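PDB 3I4G: SusD-like carbohydrate binding protein BF1063 from Bacteroides fragilis NCTC 9343, which probably binds carbohydrate at the outer membrane of the bacterium, as a member of the SusD family of glycan-capturing proteins. Local coordinates for residues 263-271 against 372-380; 278-288 against 354-362. All coordinates share one frame; numbering follows the deposited sequence.

Overall arrangement
Contacts 1 and 2 lie side by side in the SusD-family part of the chain, their centres about 18 Å apart and each 17 to 18 Å from the centre of the molecule. Helix 266-270 of contact 1 runs on, after a short loop, to strand 281-283 of contact 2, and the two meet directly: Gln-268 O and His-269 O probably accept hydrogen bonds from Trp-278 N and Leu-280 N, at 2.9 and 2.8 Å. The rings of His-269 and Trp-278 pack edge-to-face. EPE, a buffer probably from the crystallisation liquor, hydrogen-bonds to His-269 NE2 and to Glu-354 OE2, perhaps as one shared molecule; this is consistent with a pocket here but does not establish a sugar site.

Contact 1: residues 263-271 against 372-380. With EDO (1,2-ethanediol), chain C.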
ATOM      1  N   GLY A 263       2.077   5.841  18.430  1.00 10.16           N
ATOM      2  CA  GLY A 263       1.445   4.539  18.291  1.00  9.46           C
ATOM      3  C   GLY A 263       0.507   4.569  17.109  1.00 10.53           C
ATOM      4  O   GLY A 263       0.079   5.618  16.653  1.00 11.32           O
ATOM      5  N   THR A 264       0.190   3.409  16.586  1.00  8.57           N
ATOM      6  CA  THR A 264      -0.778   3.323  15.495  1.00  9.08           C
ATOM      7  C   THR A 264      -2.207   3.126  16.007  1.00  9.34           C
ATOM      8  O   THR A 264      -2.437   2.445  16.997  1.00  9.01           O
ATOM      9  CB  THR A 264      -0.446   2.213  14.474  1.00  8.46           C
ATOM     10  OG1 THR A 264      -1.505   2.204  13.503  1.00  9.83           O
ATOM     11  CG2 THR A 264      -0.308   0.795  15.122  1.00 10.97           C
ATOM     12  N   GLY A 265      -3.148   3.813  15.373  1.00  9.47           N
ATOM     13  CA  GLY A 265      -4.557   3.600  15.641  1.00  8.47           C
ATOM     14  C   GLY A 265      -5.200   2.580  14.711  1.00  8.37           C
ATOM     15  O   GLY A 265      -6.432   2.423  14.747  1.00  9.15           O
ATOM     16  N   LEU A 266      -4.410   1.892  13.893  1.00  9.39           N
ATOM     17  CA  LEU A 266      -4.955   0.926  12.958  1.00  9.53           C
ATOM     18  C   LEU A 266      -5.806  -0.124  13.676  1.00  9.33           C
ATOM     19  O   LEU A 266      -6.871  -0.478  13.181  1.00  8.98           O
ATOM     20  CB  LEU A 266      -3.853   0.250  12.110  1.00  9.40           C
ATOM     21  CG  LEU A 266      -4.339  -0.783  11.108  1.00  8.87           C
ATOM     22  CD1 LEU A 266      -5.330  -0.185  10.063  1.00 11.26           C
ATOM     23  CD2 LEU A 266      -3.128  -1.430  10.442  1.00 11.34           C
ATOM     24  N   PRO A 267      -5.382  -0.661  14.845  1.00  8.75           N
ATOM     25  CA  PRO A 267      -6.266  -1.631  15.514  1.00  7.86           C
ATOM     26  C   PRO A 267      -7.653  -1.077  15.866  1.00  9.11           C
ATOM     27  O   PRO A 267      -8.670  -1.737  15.630  1.00  8.74           O
ATOM     28  CB  PRO A 267      -5.471  -2.015  16.755  1.00 10.02           C
ATOM     29  CG  PRO A 267      -4.039  -1.741  16.362  1.00  9.04           C
ATOM     30  CD  PRO A 267      -4.129  -0.468  15.592  1.00  9.36           C
ATOM     31  N   GLN A 268      -7.710   0.123  16.444  1.00  8.81           N
ATOM     32  CA  GLN A 268      -9.011   0.700  16.741  1.00  9.34           C
ATOM     33  C   GLN A 268      -9.856   0.768  15.493  1.00  9.90           C
ATOM     34  O   GLN A 268     -11.086   0.539  15.517  1.00 10.07           O
ATOM     35  CB  GLN A 268      -8.809   2.106  17.309  1.00 10.31           C
ATOM     36  CG  GLN A 268     -10.126   2.873  17.535  1.00  9.55           C
ATOM     37  CD  GLN A 268     -10.946   2.296  18.649  1.00 12.37           C
ATOM     38  OE1 GLN A 268     -10.779   2.698  19.806  1.00 14.08           O
ATOM     39  NE2 GLN A 268     -11.786   1.312  18.336  1.00 11.89           N
ATOM     40  N   HIS A 269      -9.243   1.147  14.390  1.00  9.81           N
ATOM     41  CA  HIS A 269      -9.986   1.316  13.173  1.00  9.24           C
ATOM     42  C   HIS A 269     -10.360   0.050  12.452  1.00 10.96           C
ATOM     43  O   HIS A 269     -11.448   0.005  11.868  1.00 13.50           O
ATOM     44  CB  HIS A 269      -9.235   2.219  12.154  1.00  9.83           C
ATOM     45  CG  HIS A 269      -9.933   3.520  11.916  1.00  8.76           C
ATOM     46  ND1 HIS A 269      -9.267   4.723  11.827  1.00 10.07           N
ATOM     47  CD2 HIS A 269     -11.246   3.790  11.731  1.00  9.87           C
ATOM     48  CE1 HIS A 269     -10.159   5.685  11.628  1.00 11.14           C
ATOM     49  NE2 HIS A 269     -11.366   5.147  11.566  1.00 10.45           N
ATOM     50  N   ALA A 270      -9.492  -0.949  12.487  1.00 10.15           N
ATOM     51  CA  ALA A 270      -9.644  -2.106  11.588  1.00  9.79           C
ATOM     52  C   ALA A 270      -9.877  -3.462  12.239  1.00  9.00           C
ATOM     53  O   ALA A 270     -10.107  -4.427  11.522  1.00 10.41           O
ATOM     54  CB  ALA A 270      -8.453  -2.204  10.639  1.00 12.68           C
ATOM     55  N   LEU A 271      -9.768  -3.556  13.565  1.00  8.78           N
ATOM     56  CA  LEU A 271     -10.244  -4.742  14.253  1.00  8.84           C
ATOM     57  C   LEU A 271     -11.772  -4.754  14.195  1.00  9.89           C
ATOM     58  O   LEU A 271     -12.425  -3.729  13.944  1.00  8.63           O
ATOM     59  CB  LEU A 271      -9.787  -4.776  15.721  1.00  9.30           C
ATOM     60  CG  LEU A 271      -8.290  -4.944  15.901  1.00  9.43           C
ATOM     61  CD1 LEU A 271      -7.882  -4.865  17.398  1.00 12.32           C
ATOM     62  CD2 LEU A 271      -7.730  -6.273  15.302  1.00 11.12           C
ATOM     63  N   ILE A 372      -2.584  -6.069  23.102  1.00 12.71           N
ATOM     64  CA  ILE A 372      -2.462  -4.670  22.707  1.00 12.37           C
ATOM     65  C   ILE A 372      -2.962  -3.871  23.880  1.00 12.23           C
ATOM     66  O   ILE A 372      -4.130  -3.972  24.248  1.00 13.75           O
ATOM     67  CB  ILE A 372      -3.316  -4.358  21.470  1.00 11.74           C
ATOM     68  CG1 ILE A 372      -2.843  -5.161  20.251  1.00 11.99           C
ATOM     69  CG2 ILE A 372      -3.244  -2.860  21.154  1.00 12.76           C
ATOM     70  CD1 ILE A 372      -3.788  -5.112  18.983  1.00 13.06           C
ATOM     71  N   ASN A 373      -2.098  -3.052  24.474  1.00 11.20           N
ATOM     72  CA  ASN A 373      -2.528  -2.314  25.631  1.00 10.95           C
ATOM     73  C   ASN A 373      -3.566  -1.248  25.300  1.00 10.13           C
ATOM     74  O   ASN A 373      -4.509  -1.030  26.060  1.00 12.33           O
ATOM     75  CB  ASN A 373      -1.313  -1.680  26.328  1.00 12.01           C
ATOM     76  CG  ASN A 373      -1.670  -1.058  27.657  1.00 13.60           C
ATOM     77  OD1 ASN A 373      -2.209  -1.707  28.541  1.00 15.55           O
ATOM     78  ND2 ASN A 373      -1.398   0.231  27.783  1.00 15.33           N
ATOM     79  N   ASP A 374      -3.389  -0.568  24.167  1.00 10.65           N
ATOM     80  CA  ASP A 374      -4.292   0.497  23.747  1.00 10.76           C
ATOM     81  C   ASP A 374      -4.458   0.404  22.239  1.00 10.08           C
ATOM     82  O   ASP A 374      -3.534   0.734  21.478  1.00 10.01           O
ATOM     83  CB  ASP A 374      -3.741   1.868  24.162  1.00 11.74           C
ATOM     84  CG  ASP A 374      -4.676   3.007  23.853  1.00 11.81           C
ATOM     85  OD1 ASP A 374      -5.688   2.823  23.169  1.00 13.24           O
ATOM     86  OD2 ASP A 374      -4.385   4.146  24.329  1.00 17.37           O
ATOM     87  N   VAL A 375      -5.656   0.001  21.813  1.00  9.53           N
ATOM     88  CA  VAL A 375      -5.918  -0.136  20.370  1.00  9.60           C
ATOM     89  C   VAL A 375      -5.842   1.191  19.618  1.00  9.58           C
ATOM     90  O   VAL A 375      -5.719   1.165  18.387  1.00  8.68           O
ATOM     91  CB  VAL A 375      -7.250  -0.840  20.059  1.00 10.49           C
ATOM     92  CG1 VAL A 375      -7.170  -2.292  20.547  1.00 11.19           C
ATOM     93  CG2 VAL A 375      -8.464  -0.097  20.633  1.00 12.16           C
ATOM     94  N   GLN A 376      -5.889   2.315  20.334  0.70  9.83           N
ATOM     95  CA  GLN A 376      -5.780   3.631  19.720  0.70 10.08           C
ATOM     96  C   GLN A 376      -4.323   4.096  19.594  0.70 10.88           C
ATOM     97  O   GLN A 376      -4.050   5.080  18.943  0.70 12.49           O
ATOM     98  CB  GLN A 376      -6.574   4.677  20.514  0.70 11.53           C
ATOM     99  CG  GLN A 376      -8.037   4.390  20.558  0.70 12.65           C
ATOM    100  CD  GLN A 376      -8.879   5.431  21.294  0.70 14.71           C
ATOM    101  OE1 GLN A 376      -8.366   6.287  22.018  0.70 21.29           O
ATOM    102  NE2 GLN A 376     -10.190   5.337  21.125  0.70 18.38           N
ATOM    103  N   SER A 377      -3.393   3.409  20.233  1.00 10.28           N
ATOM    104  CA  SER A 377      -1.986   3.794  20.204  1.00 10.37           C
ATOM    105  C   SER A 377      -1.165   2.551  20.509  1.00  9.86           C
ATOM    106  O   SER A 377      -0.664   2.339  21.616  1.00 10.49           O
ATOM    107  CB  SER A 377      -1.732   4.892  21.217  1.00 11.21           C
ATOM    108  OG  SER A 377      -0.384   5.350  21.182  1.00 11.63           O
ATOM    109  N   ALA A 378      -0.993   1.753  19.469  1.00  9.00           N
ATOM    110  CA  ALA A 378      -0.379   0.433  19.547  1.00  7.72           C
ATOM    111  C   ALA A 378       0.968   0.399  18.888  1.00  7.97           C
ATOM    112  O   ALA A 378       1.323   1.241  18.058  1.00  9.48           O
ATOM    113  CB  ALA A 378      -1.309  -0.593  18.849  1.00  9.44           C
ATOM    114  N   ASN A 379       1.727  -0.633  19.240  1.00  8.98           N
ATOM    115  CA  ASN A 379       2.891  -0.964  18.476  1.00  7.61           C
ATOM    116  C   ASN A 379       2.427  -1.459  17.120  1.00  8.89           C
ATOM    117  O   ASN A 379       1.367  -2.070  16.994  1.00  9.86           O
ATOM    118  CB  ASN A 379       3.682  -2.081  19.154  1.00  8.58           C
ATOM    119  CG  ASN A 379       4.325  -1.659  20.424  1.00  9.15           C
ATOM    120  OD1 ASN A 379       4.858  -0.562  20.557  1.00  9.81           O
ATOM    121  ND2 ASN A 379       4.342  -2.585  21.373  1.00 10.93           N
ATOM    122  N   GLY A 380       3.201  -1.235  16.087  1.00  7.90           N
ATOM    123  CA  GLY A 380       2.854  -1.702  14.748  1.00  8.27           C
ATOM    124  C   GLY A 380       4.022  -1.637  13.818  1.00  8.02           C
ATOM    125  O   GLY A 380       4.998  -0.926  14.068  1.00  9.07           O
TER
HETATM  126  C1  EDO C   2      -1.104  -3.964  16.419  1.00 20.03           C
HETATM  127  O1  EDO C   2      -0.698  -2.885  15.547  1.00 19.09           O
HETATM  128  C2  EDO C   2      -0.181  -5.124  16.069  1.00 18.13           C
HETATM  129  O2  EDO C   2      -0.824  -6.329  16.426  1.00 19.77           O
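Thr-264 and Ala-378 pair through their backbones in a single antiparallel hydrogen-bonded bridge, the close-packed end of the contact. Thr-264 N gives its hydrogen to Ala-378 O at 2.9 Å, on a lone pair in the carbonyl plane, and Ala-378 N returns a bond of the same length to Thr-264 O. Beside the bridge Gly-263 brings its CA to 3.3 Å from Ala-378 O and close to Ser-377 OG. Ser-377 OG and Gly-263 N both bond to Asp-38. With OG1 of Thr-264 anti to its own N (chi1 177°), the hydroxyl reaches forward to accept from Leu-266 N, an ST turn leading into helix 266-270, while CG2 stays against Ala-378 O. The opposing loop makes a type I beta turn, Asp-374 to Ser-377, with an Asx turn in which Asp-374 OD1 receives Gln-376 N from above the carboxylate plane. Val-375 O, within this turn, takes the first-turn amide Gln-268 N at 3.0 Å; the bond is bent to 139° and enters from above the carbonyl plane. Pro-267 lays CB against Val-375 CB (3.9 Å) and CG against Ala-378 CB. Farther along, the packing thins: Leu-271 CD1 reaches Val-375 CG1 at 4.1 Å and stands still farther from Ile-372 CD1. Ethanediol, probably from the crystallisation liquor, sits by Pro-267 CG and Ile-372 CD1 and bonds through O1 to Asn-379 O. Towards solvent, Gln-376 extends its amide alongside Gln-268 and gives NE2 to OE1 of Gln-268 at 3.0 Å, the two amide planes turned 60° apart; this bond belongs to one of two conformers modelled for the exposed Gln-376 and is to that extent doubtful.

Contact 2: residues 278-288 against 354-362; sequences WSLVNPAADLY and EASRTGFMM
Trp-278 lies alongside Glu-354, its CD1 3.6 Å from OE1 of a carboxylate that also salt-bridges Lys-346. Ser-279 packs CB on the Ala-355 to Ser-356 peptide, and its OG links two waters, one bound to Ser-356 N, the other to Glu-354 O. The selenomethionine Met-361, bent at chi2 and at chi3 (-75°), brings its CE to 3.5 Å from Ser-279 OG. Val-281 touches Met-362 CB through CG1, and a water joins Val-281 O to Met-362 N. Here the axes of strands 281-283 and 360-362 come within 4.8 Å, their N-to-C directions 121° apart; they belong to separate two-stranded antiparallel sheets, paired with 63-65 and 323-325. Asn-282 OD1 accepts Arg-357 N at 2.9 Å, from above the amide carbonyl, while ND2 gives to Ser-279 O and Val-281 O, so both ends of the amide are held. Pro-283 O takes the Thr-358 hydroxyl at 2.8 Å; the same OG1 accepts from Phe-360 N in an ST turn. That carbonyl also meets the edge of the Phe-360 ring near its plane, at CD2. Tyr-288, in helix 285-288, sets CB 3.5 Å from Phe-360 CZ, the rings only 26° from parallel but slid until they barely overlap.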
ATOM      1  N   TRP A 278     -13.530  -0.868  14.967  1.00  8.39           N
ATOM      2  CA  TRP A 278     -14.615  -0.255  14.211  1.00  9.42           C
ATOM      3  C   TRP A 278     -14.840  -0.857  12.814  1.00 10.25           C
ATOM      4  O   TRP A 278     -15.699  -0.372  12.067  1.00  9.70           O
ATOM      5  CB  TRP A 278     -14.369   1.255  14.108  1.00  9.16           C
ATOM      6  CG  TRP A 278     -14.315   1.963  15.442  1.00  9.32           C
ATOM      7  CD1 TRP A 278     -14.952   1.593  16.599  1.00 11.77           C
ATOM      8  CD2 TRP A 278     -13.654   3.193  15.718  1.00  9.78           C
ATOM      9  NE1 TRP A 278     -14.702   2.524  17.591  1.00 11.96           N
ATOM     10  CE2 TRP A 278     -13.898   3.507  17.080  1.00 11.27           C
ATOM     11  CE3 TRP A 278     -12.839   4.039  14.960  1.00 10.20           C
ATOM     12  CZ2 TRP A 278     -13.379   4.670  17.684  1.00 11.64           C
ATOM     13  CZ3 TRP A 278     -12.335   5.186  15.568  1.00 12.02           C
ATOM     14  CH2 TRP A 278     -12.571   5.461  16.907  1.00 11.62           C
ATOM     15  N   SER A 279     -14.070  -1.876  12.431  1.00  9.36           N
ATOM     16  CA  SER A 279     -14.278  -2.600  11.162  1.00  8.47           C
ATOM     17  C   SER A 279     -14.249  -1.701   9.946  1.00  9.25           C
ATOM     18  O   SER A 279     -15.029  -1.875   9.021  1.00  9.87           O
ATOM     19  CB  SER A 279     -15.600  -3.393  11.177  1.00  8.65           C
ATOM     20  OG  SER A 279     -15.659  -4.297  12.280  1.00  9.17           O
ATOM     21  N   LEU A 280     -13.336  -0.742   9.893  1.00  9.61           N
ATOM     22  CA  LEU A 280     -13.323   0.177   8.728  1.00  9.54           C
ATOM     23  C   LEU A 280     -12.822  -0.491   7.448  1.00 10.48           C
ATOM     24  O   LEU A 280     -13.293  -0.170   6.372  1.00 10.66           O
ATOM     25  CB  LEU A 280     -12.504   1.430   9.045  1.00  9.92           C
ATOM     26  CG  LEU A 280     -12.518   2.514   7.956  1.00 11.59           C
ATOM     27  CD1 LEU A 280     -13.929   2.928   7.591  1.00 13.32           C
ATOM     28  CD2 LEU A 280     -11.703   3.745   8.348  1.00 12.70           C
ATOM     29  N   VAL A 281     -11.829  -1.388   7.563  1.00 10.50           N
ATOM     30  CA  VAL A 281     -11.172  -2.071   6.414  1.00 10.82           C
ATOM     31  C   VAL A 281     -11.880  -3.366   6.057  1.00 11.51           C
ATOM     32  O   VAL A 281     -11.919  -4.270   6.861  1.00 11.76           O
ATOM     33  CB  VAL A 281      -9.690  -2.355   6.718  1.00 13.50           C
ATOM     34  CG1 VAL A 281      -9.039  -3.010   5.509  1.00 16.26           C
ATOM     35  CG2 VAL A 281      -8.998  -1.077   7.119  1.00 12.96           C
ATOM     36  N   ASN A 282     -12.515  -3.451   4.870  1.00 11.17           N
ATOM     37  CA  ASN A 282     -13.346  -4.601   4.485  1.00  9.73           C
ATOM     38  C   ASN A 282     -12.943  -5.234   3.139  1.00  8.60           C
ATOM     39  O   ASN A 282     -13.306  -4.722   2.073  1.00  9.06           O
ATOM     40  CB  ASN A 282     -14.822  -4.146   4.370  1.00  9.52           C
ATOM     41  CG  ASN A 282     -15.436  -3.509   5.620  1.00  9.22           C
ATOM     42  OD1 ASN A 282     -16.492  -2.902   5.508  1.00  9.24           O
ATOM     43  ND2 ASN A 282     -14.856  -3.722   6.813  1.00 11.02           N
ATOM     44  N   PRO A 283     -12.175  -6.333   3.154  1.00  8.07           N
ATOM     45  CA  PRO A 283     -11.842  -7.012   1.896  1.00  7.05           C
ATOM     46  C   PRO A 283     -13.074  -7.418   1.122  1.00  8.12           C
ATOM     47  O   PRO A 283     -14.106  -7.702   1.695  1.00  8.92           O
ATOM     48  CB  PRO A 283     -11.037  -8.233   2.366  1.00  9.21           C
ATOM     49  CG  PRO A 283     -10.460  -7.814   3.708  1.00  8.89           C
ATOM     50  CD  PRO A 283     -11.538  -6.948   4.315  1.00  8.14           C
ATOM     51  N   ALA A 284     -12.953  -7.426  -0.193  1.00  8.90           N
ATOM     52  CA  ALA A 284     -14.036  -7.754  -1.092  1.00  8.99           C
ATOM     53  C   ALA A 284     -13.957  -9.154  -1.674  1.00  8.43           C
ATOM     54  O   ALA A 284     -12.897  -9.789  -1.721  1.00  8.71           O
ATOM     55  CB  ALA A 284     -14.042  -6.767  -2.262  1.00 10.21           C
ATOM     56  N   ALA A 285     -15.090  -9.631  -2.184  1.00  7.98           N
ATOM     57  CA  ALA A 285     -15.167 -10.945  -2.836  1.00  8.26           C
ATOM     58  C   ALA A 285     -14.140 -11.100  -3.942  1.00  9.03           C
ATOM     59  O   ALA A 285     -13.592 -12.182  -4.101  1.00  9.41           O
ATOM     60  CB  ALA A 285     -16.579 -11.221  -3.408  1.00  8.44           C
ATOM     61  N   ASP A 286     -13.904 -10.077  -4.770  1.00  8.22           N
ATOM     62  CA  ASP A 286     -12.997 -10.275  -5.898  1.00  7.53           C
ATOM     63  C   ASP A 286     -11.590 -10.625  -5.434  1.00  8.64           C
ATOM     64  O   ASP A 286     -10.879 -11.363  -6.131  1.00  8.83           O
ATOM     65  CB  ASP A 286     -12.977  -9.047  -6.803  1.00  8.07           C
ATOM     66  CG  ASP A 286     -12.351  -9.320  -8.126  1.00  8.67           C
ATOM     67  OD1 ASP A 286     -12.926 -10.083  -8.933  1.00 10.13           O
ATOM     68  OD2 ASP A 286     -11.281  -8.732  -8.370  1.00  9.75           O
ATOM     69  N   LEU A 287     -11.161 -10.100  -4.277  1.00  8.08           N
ATOM     70  CA  LEU A 287      -9.859 -10.533  -3.720  1.00  9.13           C
ATOM     71  C   LEU A 287      -9.978 -11.975  -3.190  1.00  7.83           C
ATOM     72  O   LEU A 287      -9.130 -12.822  -3.491  1.00  8.46           O
ATOM     73  CB  LEU A 287      -9.389  -9.604  -2.613  1.00  8.89           C
ATOM     74  CG  LEU A 287      -8.156 -10.078  -1.843  1.00  9.30           C
ATOM     75  CD1 LEU A 287      -6.933 -10.347  -2.754  1.00  9.28           C
ATOM     76  CD2 LEU A 287      -7.779  -9.078  -0.723  1.00  9.87           C
ATOM     77  N   TYR A 288     -10.981 -12.249  -2.366  1.00  8.91           N
ATOM     78  CA  TYR A 288     -11.201 -13.602  -1.893  1.00  8.98           C
ATOM     79  C   TYR A 288     -11.130 -14.653  -3.008  1.00  9.60           C
ATOM     80  O   TYR A 288     -10.523 -15.716  -2.830  1.00  8.97           O
ATOM     81  CB  TYR A 288     -12.546 -13.719  -1.140  1.00  9.83           C
ATOM     82  CG  TYR A 288     -12.939 -15.151  -0.943  1.00  9.55           C
ATOM     83  CD1 TYR A 288     -12.262 -15.931  -0.001  1.00 11.36           C
ATOM     84  CD2 TYR A 288     -13.928 -15.761  -1.702  1.00  9.68           C
ATOM     85  CE1 TYR A 288     -12.574 -17.264   0.160  1.00 11.15           C
ATOM     86  CE2 TYR A 288     -14.216 -17.130  -1.524  1.00 10.12           C
ATOM     87  CZ  TYR A 288     -13.501 -17.838  -0.596  1.00 10.71           C
ATOM     88  OH  TYR A 288     -13.762 -19.203  -0.369  1.00 15.56           O
ATOM     89  N   GLU A 354     -21.850  -0.856  12.924  1.00 11.01           N
ATOM     90  CA  GLU A 354     -20.420  -0.658  13.088  1.00 11.03           C
ATOM     91  C   GLU A 354     -19.777  -2.028  13.037  1.00 11.78           C
ATOM     92  O   GLU A 354     -19.386  -2.633  14.041  1.00 11.34           O
ATOM     93  CB  GLU A 354     -20.154   0.025  14.409  1.00 13.01           C
ATOM     94  CG  GLU A 354     -18.708   0.478  14.575  1.00 15.16           C
ATOM     95  CD  GLU A 354     -18.491   1.227  15.886  1.00 20.72           C
ATOM     96  OE1 GLU A 354     -18.392   0.589  16.940  1.00 26.85           O
ATOM     97  OE2 GLU A 354     -18.404   2.448  15.815  1.00 32.11           O
ATOM     98  N   ALA A 355     -19.688  -2.535  11.810  1.00  9.74           N
ATOM     99  CA  ALA A 355     -19.270  -3.878  11.518  1.00  9.41           C
ATOM    100  C   ALA A 355     -18.941  -3.946  10.022  1.00  8.68           C
ATOM    101  O   ALA A 355     -19.259  -3.042   9.255  1.00  9.49           O
ATOM    102  CB  ALA A 355     -20.407  -4.861  11.888  1.00 10.38           C
ATOM    103  N   SER A 356     -18.341  -5.048   9.585  1.00  8.45           N
ATOM    104  CA  SER A 356     -17.967  -5.208   8.208  1.00  8.00           C
ATOM    105  C   SER A 356     -19.124  -5.057   7.254  1.00  8.00           C
ATOM    106  O   SER A 356     -20.216  -5.554   7.490  1.00  8.87           O
ATOM    107  CB  SER A 356     -17.378  -6.624   8.008  1.00  7.73           C
ATOM    108  OG  SER A 356     -17.051  -6.854   6.637  1.00  8.52           O
ATOM    109  N   ARG A 357     -18.893  -4.376   6.152  1.00  8.37           N
ATOM    110  CA  ARG A 357     -19.895  -4.244   5.098  1.00  8.38           C
ATOM    111  C   ARG A 357     -19.808  -5.363   4.088  1.00  8.23           C
ATOM    112  O   ARG A 357     -20.702  -5.530   3.254  1.00  8.18           O
ATOM    113  CB  ARG A 357     -19.750  -2.912   4.369  1.00  7.98           C
ATOM    114  CG  ARG A 357     -20.249  -1.765   5.161  1.00  8.30           C
ATOM    115  CD  ARG A 357     -21.814  -1.661   5.170  1.00  8.59           C
ATOM    116  NE  ARG A 357     -22.142  -0.620   6.121  1.00 11.57           N
ATOM    117  CZ  ARG A 357     -22.237  -0.806   7.436  1.00 11.13           C
ATOM    118  NH1 ARG A 357     -22.337  -2.021   7.959  1.00 11.33           N
ATOM    119  NH2 ARG A 357     -22.266   0.245   8.217  1.00 11.90           N
ATOM    120  N   THR A 358     -18.741  -6.165   4.130  1.00  9.15           N
ATOM    121  CA  THR A 358     -18.557  -7.244   3.161  1.00  8.37           C
ATOM    122  C   THR A 358     -18.686  -8.652   3.732  1.00  8.47           C
ATOM    123  O   THR A 358     -18.960  -9.584   2.984  1.00  9.29           O
ATOM    124  CB  THR A 358     -17.179  -7.166   2.510  1.00  8.62           C
ATOM    125  OG1 THR A 358     -16.196  -7.346   3.533  1.00  9.22           O
ATOM    126  CG2 THR A 358     -16.907  -5.815   1.802  1.00 10.74           C
ATOM    127  N   GLY A 359     -18.438  -8.842   5.019  1.00  9.46           N
ATOM    128  CA  GLY A 359     -18.353 -10.192   5.572  1.00  9.04           C
ATOM    129  C   GLY A 359     -16.912 -10.642   5.727  1.00  9.21           C
ATOM    130  O   GLY A 359     -16.661 -11.704   6.312  1.00 10.66           O
ATOM    131  N   PHE A 360     -15.961  -9.872   5.197  1.00  9.28           N
ATOM    132  CA  PHE A 360     -14.530 -10.142   5.377  1.00  7.86           C
ATOM    133  C   PHE A 360     -13.945  -9.062   6.271  1.00  8.50           C
ATOM    134  O   PHE A 360     -14.470  -7.935   6.383  1.00  8.32           O
ATOM    135  CB  PHE A 360     -13.788 -10.148   4.050  1.00  9.04           C
ATOM    136  CG  PHE A 360     -14.214 -11.243   3.099  1.00  8.13           C
ATOM    137  CD1 PHE A 360     -13.846 -12.551   3.350  1.00  9.00           C
ATOM    138  CD2 PHE A 360     -14.966 -10.972   1.956  1.00  7.18           C
ATOM    139  CE1 PHE A 360     -14.193 -13.565   2.478  1.00  8.98           C
ATOM    140  CE2 PHE A 360     -15.311 -11.988   1.087  1.00  8.23           C
ATOM    141  CZ  PHE A 360     -14.954 -13.267   1.354  1.00  8.60           C
HETATM  142  N   MSE A 361     -12.807  -9.406   6.844  1.00  7.35           N
HETATM  143  CA  MSE A 361     -11.983  -8.503   7.614  1.00  7.34           C
HETATM  144  C   MSE A 361     -10.527  -8.733   7.264  1.00  8.20           C
HETATM  145  O   MSE A 361     -10.172  -9.777   6.708  1.00  7.88           O
HETATM  146  CB  MSE A 361     -12.212  -8.712   9.096  1.00  7.88           C
HETATM  147  CG  MSE A 361     -13.605  -8.363   9.580  1.00  8.07           C
HETATM  148 SE   MSE A 361     -13.903  -6.386   9.496  0.75 10.27          SE
HETATM  149  CE  MSE A 361     -12.928  -5.919  10.920  1.00 12.24           C
HETATM  150  N   MSE A 362      -9.672  -7.765   7.604  1.00  7.98           N
HETATM  151  CA  MSE A 362      -8.236  -7.907   7.374  1.00  8.28           C
HETATM  152  C   MSE A 362      -7.545  -8.531   8.573  1.00  8.12           C
HETATM  153  O   MSE A 362      -7.617  -8.033   9.679  1.00  8.82           O
HETATM  154  CB  MSE A 362      -7.592  -6.535   7.080  1.00  9.52           C
HETATM  155  CG  MSE A 362      -6.088  -6.602   6.845  1.00  9.27           C
HETATM  156 SE   MSE A 362      -5.374  -4.864   6.317  0.75  7.38          SE
HETATM  157  CE  MSE A 362      -5.463  -4.083   7.999  1.00 10.16           C
TER
HETATM  158  O   HOH W   1     -17.105  -6.667  11.754  1.00  8.46           O
HETATM  159  O   HOH W   2     -16.731  -3.233  14.461  1.00 10.41           O
HETATM  160  O   HOH W   3     -10.225  -5.236   8.770  1.00  8.78           O